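Local structure of beta-galactosidase (Geobacillus stearothermophilus, 4OIF) at residues L151-S156 and I250-N255; L278-W283 and P317-E322; H463-Y468 and A485-F490. The protein probably hydrolyses terminal non-reducing beta-D-galactose residues of beta-D-galactosides, as a zinc-bearing member of glycosyl hydrolase family 42. All blocks are in the same frame, centred on the assembly; numbering follows the deposited sequence. Where two conformers were deposited one is given.

Contact 1 of 3, residues L151-S156 and I250-N255; sequences LMWHVS and IPITTN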
# COMPACT_ATOMS: atom_id res chain seq x y z
N LEU A 151 46.00 -2.52 4.69
CA LEU A 151 45.96 -2.51 3.24
C LEU A 151 45.27 -1.29 2.65
O LEU A 151 45.74 -0.68 1.70
CB LEU A 151 45.27 -3.76 2.70
CG LEU A 151 45.41 -3.90 1.19
CD1 LEU A 151 46.85 -4.27 0.85
CD2 LEU A 151 44.43 -4.91 0.61
N MET A 152 44.12 -0.96 3.22
CA MET A 152 43.25 0.05 2.65
C MET A 152 42.28 0.57 3.71
O MET A 152 41.99 -0.12 4.69
CB MET A 152 42.49 -0.56 1.45
CG MET A 152 41.60 0.38 0.65
SD MET A 152 40.93 -0.47 -0.82
CE MET A 152 40.30 -1.98 -0.09
N TRP A 153 41.81 1.80 3.54
CA TRP A 153 40.79 2.34 4.40
C TRP A 153 39.41 2.11 3.78
O TRP A 153 39.22 2.31 2.58
CB TRP A 153 41.02 3.83 4.63
CG TRP A 153 42.21 4.15 5.49
CD1 TRP A 153 43.42 4.63 5.07
CD2 TRP A 153 42.30 4.03 6.91
NE1 TRP A 153 44.25 4.80 6.14
CE2 TRP A 153 43.59 4.44 7.28
CE3 TRP A 153 41.41 3.61 7.90
CZ2 TRP A 153 44.02 4.44 8.60
CZ3 TRP A 153 41.83 3.62 9.21
CH2 TRP A 153 43.13 4.03 9.55
N HIS A 154 38.47 1.69 4.62
CA HIS A 154 37.08 1.46 4.27
C HIS A 154 36.28 2.54 4.99
O HIS A 154 35.86 2.37 6.13
CB HIS A 154 36.68 0.02 4.67
CG HIS A 154 35.24 -0.34 4.46
ND1 HIS A 154 34.19 0.38 4.98
CD2 HIS A 154 34.69 -1.44 3.87
CE1 HIS A 154 33.05 -0.22 4.68
NE2 HIS A 154 33.33 -1.33 4.02
N VAL A 155 36.10 3.70 4.36
CA VAL A 155 35.58 4.84 5.10
C VAL A 155 34.07 4.77 5.26
O VAL A 155 33.31 4.80 4.28
CB VAL A 155 35.97 6.15 4.44
CG1 VAL A 155 35.47 7.34 5.26
CG2 VAL A 155 37.47 6.22 4.34
N SER A 156 33.65 4.69 6.53
CA SER A 156 32.25 4.51 6.91
C SER A 156 31.69 3.23 6.32
O SER A 156 32.42 2.26 6.10
CB SER A 156 31.39 5.70 6.47
OG SER A 156 30.15 5.68 7.15
N ILE A 250 48.18 4.91 2.00
CA ILE A 250 47.11 3.94 2.14
C ILE A 250 45.89 4.35 1.33
O ILE A 250 45.29 5.39 1.58
CB ILE A 250 46.71 3.73 3.61
CG1 ILE A 250 47.94 3.40 4.44
CG2 ILE A 250 45.69 2.59 3.71
CD1 ILE A 250 48.55 2.04 4.11
N PRO A 251 45.51 3.52 0.34
CA PRO A 251 44.38 3.89 -0.51
C PRO A 251 43.06 3.93 0.27
O PRO A 251 42.84 3.16 1.20
CB PRO A 251 44.36 2.78 -1.58
CG PRO A 251 45.03 1.62 -0.93
CD PRO A 251 46.06 2.20 0.00
N ILE A 252 42.19 4.85 -0.12
CA ILE A 252 40.92 5.05 0.56
C ILE A 252 39.76 4.68 -0.35
O ILE A 252 39.71 5.14 -1.50
CB ILE A 252 40.77 6.51 1.01
CG1 ILE A 252 41.81 6.87 2.08
CG2 ILE A 252 39.33 6.78 1.49
CD1 ILE A 252 41.93 8.38 2.39
N THR A 253 38.83 3.87 0.15
CA THR A 253 37.59 3.65 -0.60
C THR A 253 36.38 3.74 0.31
O THR A 253 36.52 3.81 1.53
CB THR A 253 37.55 2.28 -1.29
OG1 THR A 253 36.45 2.24 -2.22
CG2 THR A 253 37.39 1.16 -0.27
N THR A 254 35.20 3.77 -0.29
CA THR A 254 33.95 3.56 0.44
C THR A 254 33.04 2.65 -0.39
O THR A 254 33.06 2.71 -1.62
CB THR A 254 33.26 4.92 0.78
OG1 THR A 254 32.11 4.69 1.60
CG2 THR A 254 32.85 5.68 -0.48
N ASN A 255 32.25 1.79 0.25
CA ASN A 255 31.49 0.81 -0.53
C ASN A 255 30.17 1.35 -1.09
O ASN A 255 29.34 1.93 -0.38
CB ASN A 255 31.25 -0.48 0.27
CG ASN A 255 30.82 -0.25 1.73
OD1 ASN A 255 31.06 0.81 2.33
ND2 ASN A 255 30.19 -1.28 2.30

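Contact 2 of 3, residues L278-W283 and P317-E322; sequences LDVISW and PFLLME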
# COMPACT_ATOMS: atom_id res chain seq x y z
N LEU A 278 37.58 9.26 -4.29
CA LEU A 278 38.09 7.98 -3.82
C LEU A 278 39.34 7.54 -4.57
O LEU A 278 39.56 7.96 -5.70
CB LEU A 278 37.01 6.91 -3.95
CG LEU A 278 35.67 7.19 -3.26
CD1 LEU A 278 34.68 6.07 -3.59
CD2 LEU A 278 35.85 7.32 -1.75
N ASP A 279 40.17 6.72 -3.94
CA ASP A 279 41.35 6.17 -4.61
C ASP A 279 40.91 5.00 -5.48
O ASP A 279 41.44 4.78 -6.57
CB ASP A 279 42.42 5.73 -3.61
CG ASP A 279 42.97 6.88 -2.80
OD1 ASP A 279 43.02 8.02 -3.33
OD2 ASP A 279 43.36 6.66 -1.62
N VAL A 280 39.94 4.25 -4.98
CA VAL A 280 39.48 3.04 -5.65
C VAL A 280 37.98 2.85 -5.39
O VAL A 280 37.48 3.17 -4.31
CB VAL A 280 40.32 1.79 -5.20
CG1 VAL A 280 40.29 1.64 -3.70
CG2 VAL A 280 39.86 0.52 -5.90
N ILE A 281 37.27 2.38 -6.41
CA ILE A 281 35.85 2.12 -6.33
C ILE A 281 35.61 0.71 -5.83
O ILE A 281 36.29 -0.23 -6.25
CB ILE A 281 35.13 2.29 -7.69
CG1 ILE A 281 35.38 3.69 -8.26
CG2 ILE A 281 33.64 2.00 -7.54
CD1 ILE A 281 35.06 4.82 -7.29
N SER A 282 34.66 0.57 -4.92
CA SER A 282 34.32 -0.75 -4.41
C SER A 282 32.83 -0.82 -4.22
O SER A 282 32.20 0.21 -3.99
CB SER A 282 35.04 -1.04 -3.08
OG SER A 282 34.41 -0.38 -2.01
N TRP A 283 32.25 -2.01 -4.34
CA TRP A 283 30.79 -2.09 -4.14
C TRP A 283 30.24 -3.43 -3.66
O TRP A 283 30.94 -4.43 -3.57
CB TRP A 283 30.08 -1.66 -5.43
CG TRP A 283 29.99 -2.68 -6.55
CD1 TRP A 283 31.00 -3.12 -7.36
CD2 TRP A 283 28.79 -3.33 -7.01
NE1 TRP A 283 30.51 -4.02 -8.28
CE2 TRP A 283 29.16 -4.16 -8.09
CE3 TRP A 283 27.45 -3.28 -6.62
CZ2 TRP A 283 28.24 -4.95 -8.77
CZ3 TRP A 283 26.54 -4.07 -7.30
CH2 TRP A 283 26.93 -4.89 -8.36
N PRO A 317 40.88 -1.13 -12.28
CA PRO A 317 40.15 -2.21 -11.60
C PRO A 317 39.35 -1.72 -10.39
O PRO A 317 39.75 -0.75 -9.74
CB PRO A 317 41.26 -3.16 -11.16
CG PRO A 317 42.40 -2.86 -12.06
CD PRO A 317 42.32 -1.40 -12.36
N PHE A 318 38.22 -2.37 -10.10
CA PHE A 318 37.44 -2.03 -8.92
C PHE A 318 37.55 -3.16 -7.89
O PHE A 318 38.10 -4.20 -8.16
CB PHE A 318 35.98 -1.76 -9.28
CG PHE A 318 35.19 -2.99 -9.67
CD1 PHE A 318 35.14 -3.40 -10.99
CD2 PHE A 318 34.49 -3.72 -8.71
CE1 PHE A 318 34.42 -4.53 -11.36
CE2 PHE A 318 33.76 -4.85 -9.06
CZ PHE A 318 33.73 -5.26 -10.39
N LEU A 319 37.01 -2.94 -6.71
CA LEU A 319 37.05 -3.97 -5.69
C LEU A 319 35.64 -4.35 -5.26
O LEU A 319 34.87 -3.53 -4.77
CB LEU A 319 37.90 -3.50 -4.49
CG LEU A 319 39.40 -3.28 -4.79
CD1 LEU A 319 40.09 -2.47 -3.70
CD2 LEU A 319 40.14 -4.60 -5.02
N LEU A 320 35.29 -5.61 -5.48
CA LEU A 320 34.07 -6.13 -4.89
C LEU A 320 34.29 -6.16 -3.39
O LEU A 320 35.13 -6.91 -2.89
CB LEU A 320 33.74 -7.52 -5.42
CG LEU A 320 32.46 -8.12 -4.84
CD1 LEU A 320 31.28 -7.23 -5.21
CD2 LEU A 320 32.24 -9.55 -5.34
N MET A 321 33.55 -5.31 -2.66
CA MET A 321 33.72 -5.21 -1.21
C MET A 321 32.79 -6.20 -0.50
O MET A 321 33.15 -6.78 0.54
CB MET A 321 33.45 -3.78 -0.73
CG MET A 321 33.74 -3.55 0.76
SD MET A 321 35.50 -3.65 1.18
CE MET A 321 36.15 -2.38 0.11
N GLU A 322 31.60 -6.39 -1.05
CA GLU A 322 30.66 -7.32 -0.47
C GLU A 322 29.92 -8.14 -1.52
O GLU A 322 29.58 -7.64 -2.60
CB GLU A 322 29.64 -6.58 0.41
CG GLU A 322 30.22 -5.84 1.61
CD GLU A 322 29.19 -4.94 2.27
OE1 GLU A 322 28.02 -4.97 1.81
OE2 GLU A 322 29.54 -4.20 3.22
O HOH W 1 38.40 1.95 -9.05

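Contact 3 of 3, residues H463-Y468 and A485-F490; sequences HDFSRY and ARLKEF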
# COMPACT_ATOMS: atom_id res chain seq x y z
N HIS A 463 33.33 11.72 -18.55
CA HIS A 463 34.26 10.87 -19.29
C HIS A 463 34.60 11.43 -20.65
O HIS A 463 33.83 12.19 -21.25
CB HIS A 463 33.71 9.46 -19.49
CG HIS A 463 33.88 8.56 -18.31
ND1 HIS A 463 33.13 8.68 -17.16
CD2 HIS A 463 34.72 7.52 -18.10
CE1 HIS A 463 33.50 7.75 -16.29
NE2 HIS A 463 34.47 7.04 -16.83
N ASP A 464 35.75 11.00 -21.16
CA ASP A 464 36.18 11.32 -22.50
C ASP A 464 35.36 10.54 -23.52
O ASP A 464 35.52 9.32 -23.65
CB ASP A 464 37.66 10.99 -22.63
CG ASP A 464 38.28 11.53 -23.90
OD1 ASP A 464 37.54 11.81 -24.88
OD2 ASP A 464 39.52 11.65 -23.92
N PHE A 465 34.48 11.22 -24.25
CA PHE A 465 33.67 10.56 -25.26
C PHE A 465 34.51 10.05 -26.43
O PHE A 465 34.22 9.01 -27.03
CB PHE A 465 32.60 11.51 -25.81
CG PHE A 465 31.57 11.92 -24.81
CD1 PHE A 465 31.38 11.19 -23.65
CD2 PHE A 465 30.79 13.04 -25.03
CE1 PHE A 465 30.43 11.56 -22.73
CE2 PHE A 465 29.83 13.42 -24.11
CZ PHE A 465 29.65 12.68 -22.96
N SER A 466 35.56 10.81 -26.75
CA SER A 466 36.32 10.59 -27.97
C SER A 466 37.06 9.26 -28.01
O SER A 466 37.54 8.85 -29.06
CB SER A 466 37.32 11.73 -28.15
OG SER A 466 38.22 11.72 -27.06
N ARG A 467 37.13 8.57 -26.88
CA ARG A 467 37.85 7.31 -26.81
C ARG A 467 37.02 6.14 -27.32
O ARG A 467 37.51 5.01 -27.42
CB ARG A 467 38.30 7.06 -25.37
CG ARG A 467 38.97 8.26 -24.73
CD ARG A 467 40.13 7.84 -23.83
NE ARG A 467 41.22 7.23 -24.60
CZ ARG A 467 42.30 6.69 -24.04
NH1 ARG A 467 42.45 6.68 -22.72
NH2 ARG A 467 43.24 6.16 -24.81
N TYR A 468 35.76 6.39 -27.66
CA TYR A 468 34.87 5.31 -28.10
C TYR A 468 34.43 5.47 -29.55
O TYR A 468 34.37 6.58 -30.08
CB TYR A 468 33.64 5.24 -27.19
CG TYR A 468 34.01 5.12 -25.73
CD1 TYR A 468 34.30 3.88 -25.17
CD2 TYR A 468 34.11 6.24 -24.93
CE1 TYR A 468 34.66 3.77 -23.85
CE2 TYR A 468 34.47 6.14 -23.61
CZ TYR A 468 34.75 4.91 -23.08
OH TYR A 468 35.12 4.82 -21.75
N ALA A 485 27.23 20.08 -26.53
CA ALA A 485 28.37 20.49 -27.35
C ALA A 485 29.40 19.38 -27.42
O ALA A 485 29.98 19.10 -28.48
CB ALA A 485 29.00 21.77 -26.80
N ARG A 486 29.65 18.72 -26.29
CA ARG A 486 30.59 17.60 -26.31
C ARG A 486 30.09 16.48 -27.23
O ARG A 486 30.87 15.93 -28.01
CB ARG A 486 30.86 17.10 -24.89
CG ARG A 486 31.61 18.12 -24.05
CD ARG A 486 31.64 17.76 -22.60
NE ARG A 486 32.36 16.52 -22.39
CZ ARG A 486 31.98 15.55 -21.56
NH1 ARG A 486 30.86 15.67 -20.85
NH2 ARG A 486 32.72 14.46 -21.45
N LEU A 487 28.81 16.17 -27.16
CA LEU A 487 28.22 15.17 -28.05
C LEU A 487 28.41 15.55 -29.51
O LEU A 487 28.76 14.72 -30.36
CB LEU A 487 26.73 14.99 -27.73
CG LEU A 487 26.47 14.41 -26.33
CD1 LEU A 487 24.98 14.39 -26.00
CD2 LEU A 487 27.09 13.01 -26.18
N LYS A 488 28.19 16.83 -29.78
CA LYS A 488 28.31 17.39 -31.11
C LYS A 488 29.73 17.17 -31.65
O LYS A 488 29.92 16.62 -32.75
CB LYS A 488 27.95 18.88 -31.08
CG LYS A 488 27.87 19.57 -32.42
CD LYS A 488 27.74 21.06 -32.19
CE LYS A 488 27.54 21.82 -33.49
NZ LYS A 488 27.68 23.28 -33.25
N GLU A 489 30.72 17.57 -30.86
CA GLU A 489 32.12 17.35 -31.24
C GLU A 489 32.43 15.88 -31.45
O GLU A 489 33.13 15.51 -32.39
CB GLU A 489 33.07 17.91 -30.19
CG GLU A 489 33.20 19.42 -30.25
CD GLU A 489 33.76 19.89 -31.59
OE1 GLU A 489 34.99 19.83 -31.77
OE2 GLU A 489 32.95 20.34 -32.44
N PHE A 490 31.90 15.05 -30.56
CA PHE A 490 32.12 13.62 -30.61
C PHE A 490 31.66 13.07 -31.95
O PHE A 490 32.40 12.35 -32.61
CB PHE A 490 31.41 12.91 -29.45
CG PHE A 490 31.35 11.43 -29.61
CD1 PHE A 490 32.46 10.64 -29.34
CD2 PHE A 490 30.18 10.81 -30.04
CE1 PHE A 490 32.40 9.27 -29.50
CE2 PHE A 490 30.12 9.42 -30.19
CZ PHE A 490 31.23 8.65 -29.92

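Contact 1 of 3, residues L151-S156 and I250-N255
Trp153 and Ile250 meet at the apolar centre of this contact. Ile250 CG2 approaches Trp153 CD1 to 3.3 Å, and the two side chains run at a slant to each other. With CG1 of Ile250 beside the backbone N (chi1 -53°), CG2 is left anti to that N, which turns the methyl to the pyrrole side of the indole. Ile252 CG1 adds a looser neighbour, 4.0 Å from Trp153 CB. Further along, Val155 CG2 packs on Ile252 CG2 at 3.4 Å. Helix 218-246 covers this layer, and the indole NE1 bonds to Thr247 OG1. The strands 150-154 and 252-259 are parallel neighbours in the TIM barrel, joined by a long crossover that includes the helix 218-246. Backbone bonds stitch them in register. Trp153 N donates to Pro251 O at 2.9 Å, nearly straight at 171°. Thr253 N then bonds to Trp153 O, and Val155 N to Thr253 O. Where the strand 150-154 has ended, a side chain carries on the ladder: Thr254 OG1 donates to Val155 O at 2.9 Å. His154 and Thr253 point to the other face, where both touch Met321. At the polar edge Asn255 OD1 lies 3.2 Å from His154 CE1, with amide and imidazole planes 60° apart. That amide is held from outside: OD1 accepts from Glu158 N, the predicted proton donor, and ND2 donates to Asn157 OD1.

Contact 2 of 3, residues L278-W283 and P317-E322
Trp283 presents the edge of its indole to Phe318 in the tightly packed half of this contact. Phe318 CE2 lies 3.4 Å from Trp283 NE1, near the indole plane. The rings are oblique, with planes 49° apart. Both residues place CG between backbone N and carbonyl carbon (chi1 79° for Trp283 and 72° for Phe318), which brings the rings together on the side of helix 296-312. There Tyr310 packs edge-to-face on Trp283, and Asn307 OD1 takes a weak bond from NE1. With an alanine here in place of Phe318, the indole edge would probably lose its ring neighbour, leaving a gap beneath the helix. On the opposite face Val280 CG2 meets Leu319 CD1 at 3.7 Å, and Met321 CE reaches Ser282 OG at 3.4 Å. The join is looser at its start. Ile281 N and Pro317 O do not bond directly; a water accepts from the first at 2.9 Å and donates to the second. Direct pairing begins with Leu319 N to Ile281 O, 2.8 Å. The two strands and the helix between them form a beta-alpha-beta unit of the barrel. At its far end Trp283 O accepts twice from one face of its plane, from Met321 N at 2.9 Å and Glu322 N at 3.3 Å. Glu322, the predicted nucleophile, also bonds Tyr286 OH through OE1. The shared acceptor probably helps to set the backbone that carries this carboxylate.

Contact 3 of 3, residues H463-Y468 and A485-F490
Phe465 points at the helix and takes the guanidinium of Arg486 flat on one face of its ring. The two planes are 20° apart and their centres 4.2 Å apart, a stacked cation-pi pair. Arg486 NH2 sits over the middle of the ring. The arginine chain bends at chi3 (64°), and the bend folds its end back over the phenyl group. Leu487 comes in at a slant, with CD2 3.5 Å from Phe465 CE2. Phe490, one helical turn on from Arg486, packs against the base of the same side chain: its CD1 is 3.6 Å from Phe465 CB. Its CG stands anti to the backbone N (chi1 167°), directing the ring to the backbone of the loop. There Phe490 CE1 lies 3.1 Å from Phe465 O, while Tyr468 O meets the edge of the ring, 3.4 Å from Phe490 CE1.

Residues 463-468 belong to the loop between strands 456-459 and 470-473 of the trimerisation domain. Helix 481-492 follows strand 470-473 and leads to the parallel strand 496-500, in a beta-alpha-beta crossover. Beneath the contact is the sheet: Phe465 touches Ile459 and Leu471, and Leu487 and Phe490 also rest on Leu471.

A second shell sets these groups. Tyr468 N bonds to Phe465 O at 3.1 Å and closes a tight turn over 465-468. Asp464 OD1 accepts from Ser466 N in a probable Asx turn, though the place of OD1 is uncertain. Arg486 NH1 donates to Lys461 O, which helps hold the guanidinium over the ring. Tyr468 OH bonds to Asp457 OD2. His463 reaches away from the helix, and its NE2 bonds to Ser312 O in the barrel domain.

From the N terminus, contact 1 closes first, bringing 250-255 back beside 151-156 after a long excursion that holds three of the zinc cysteines. Contact 2 follows with a shorter loop, from 283 to 317. Contact 3 comes last and closes the shortest, from 468 to 485. The three loops are in series; none nests or crosses. Contacts 1 and 2 lie in one barrel sheet and touch, since strands 252-259 and 282-284 are neighbours. Thr253 OG1 probably bonds to Val280 O, and Ile252 N to Asp279 OD2. Contact 3 joins a loop to a helix in the trimerisation domain, its centre about 26 Å from that of contact 2.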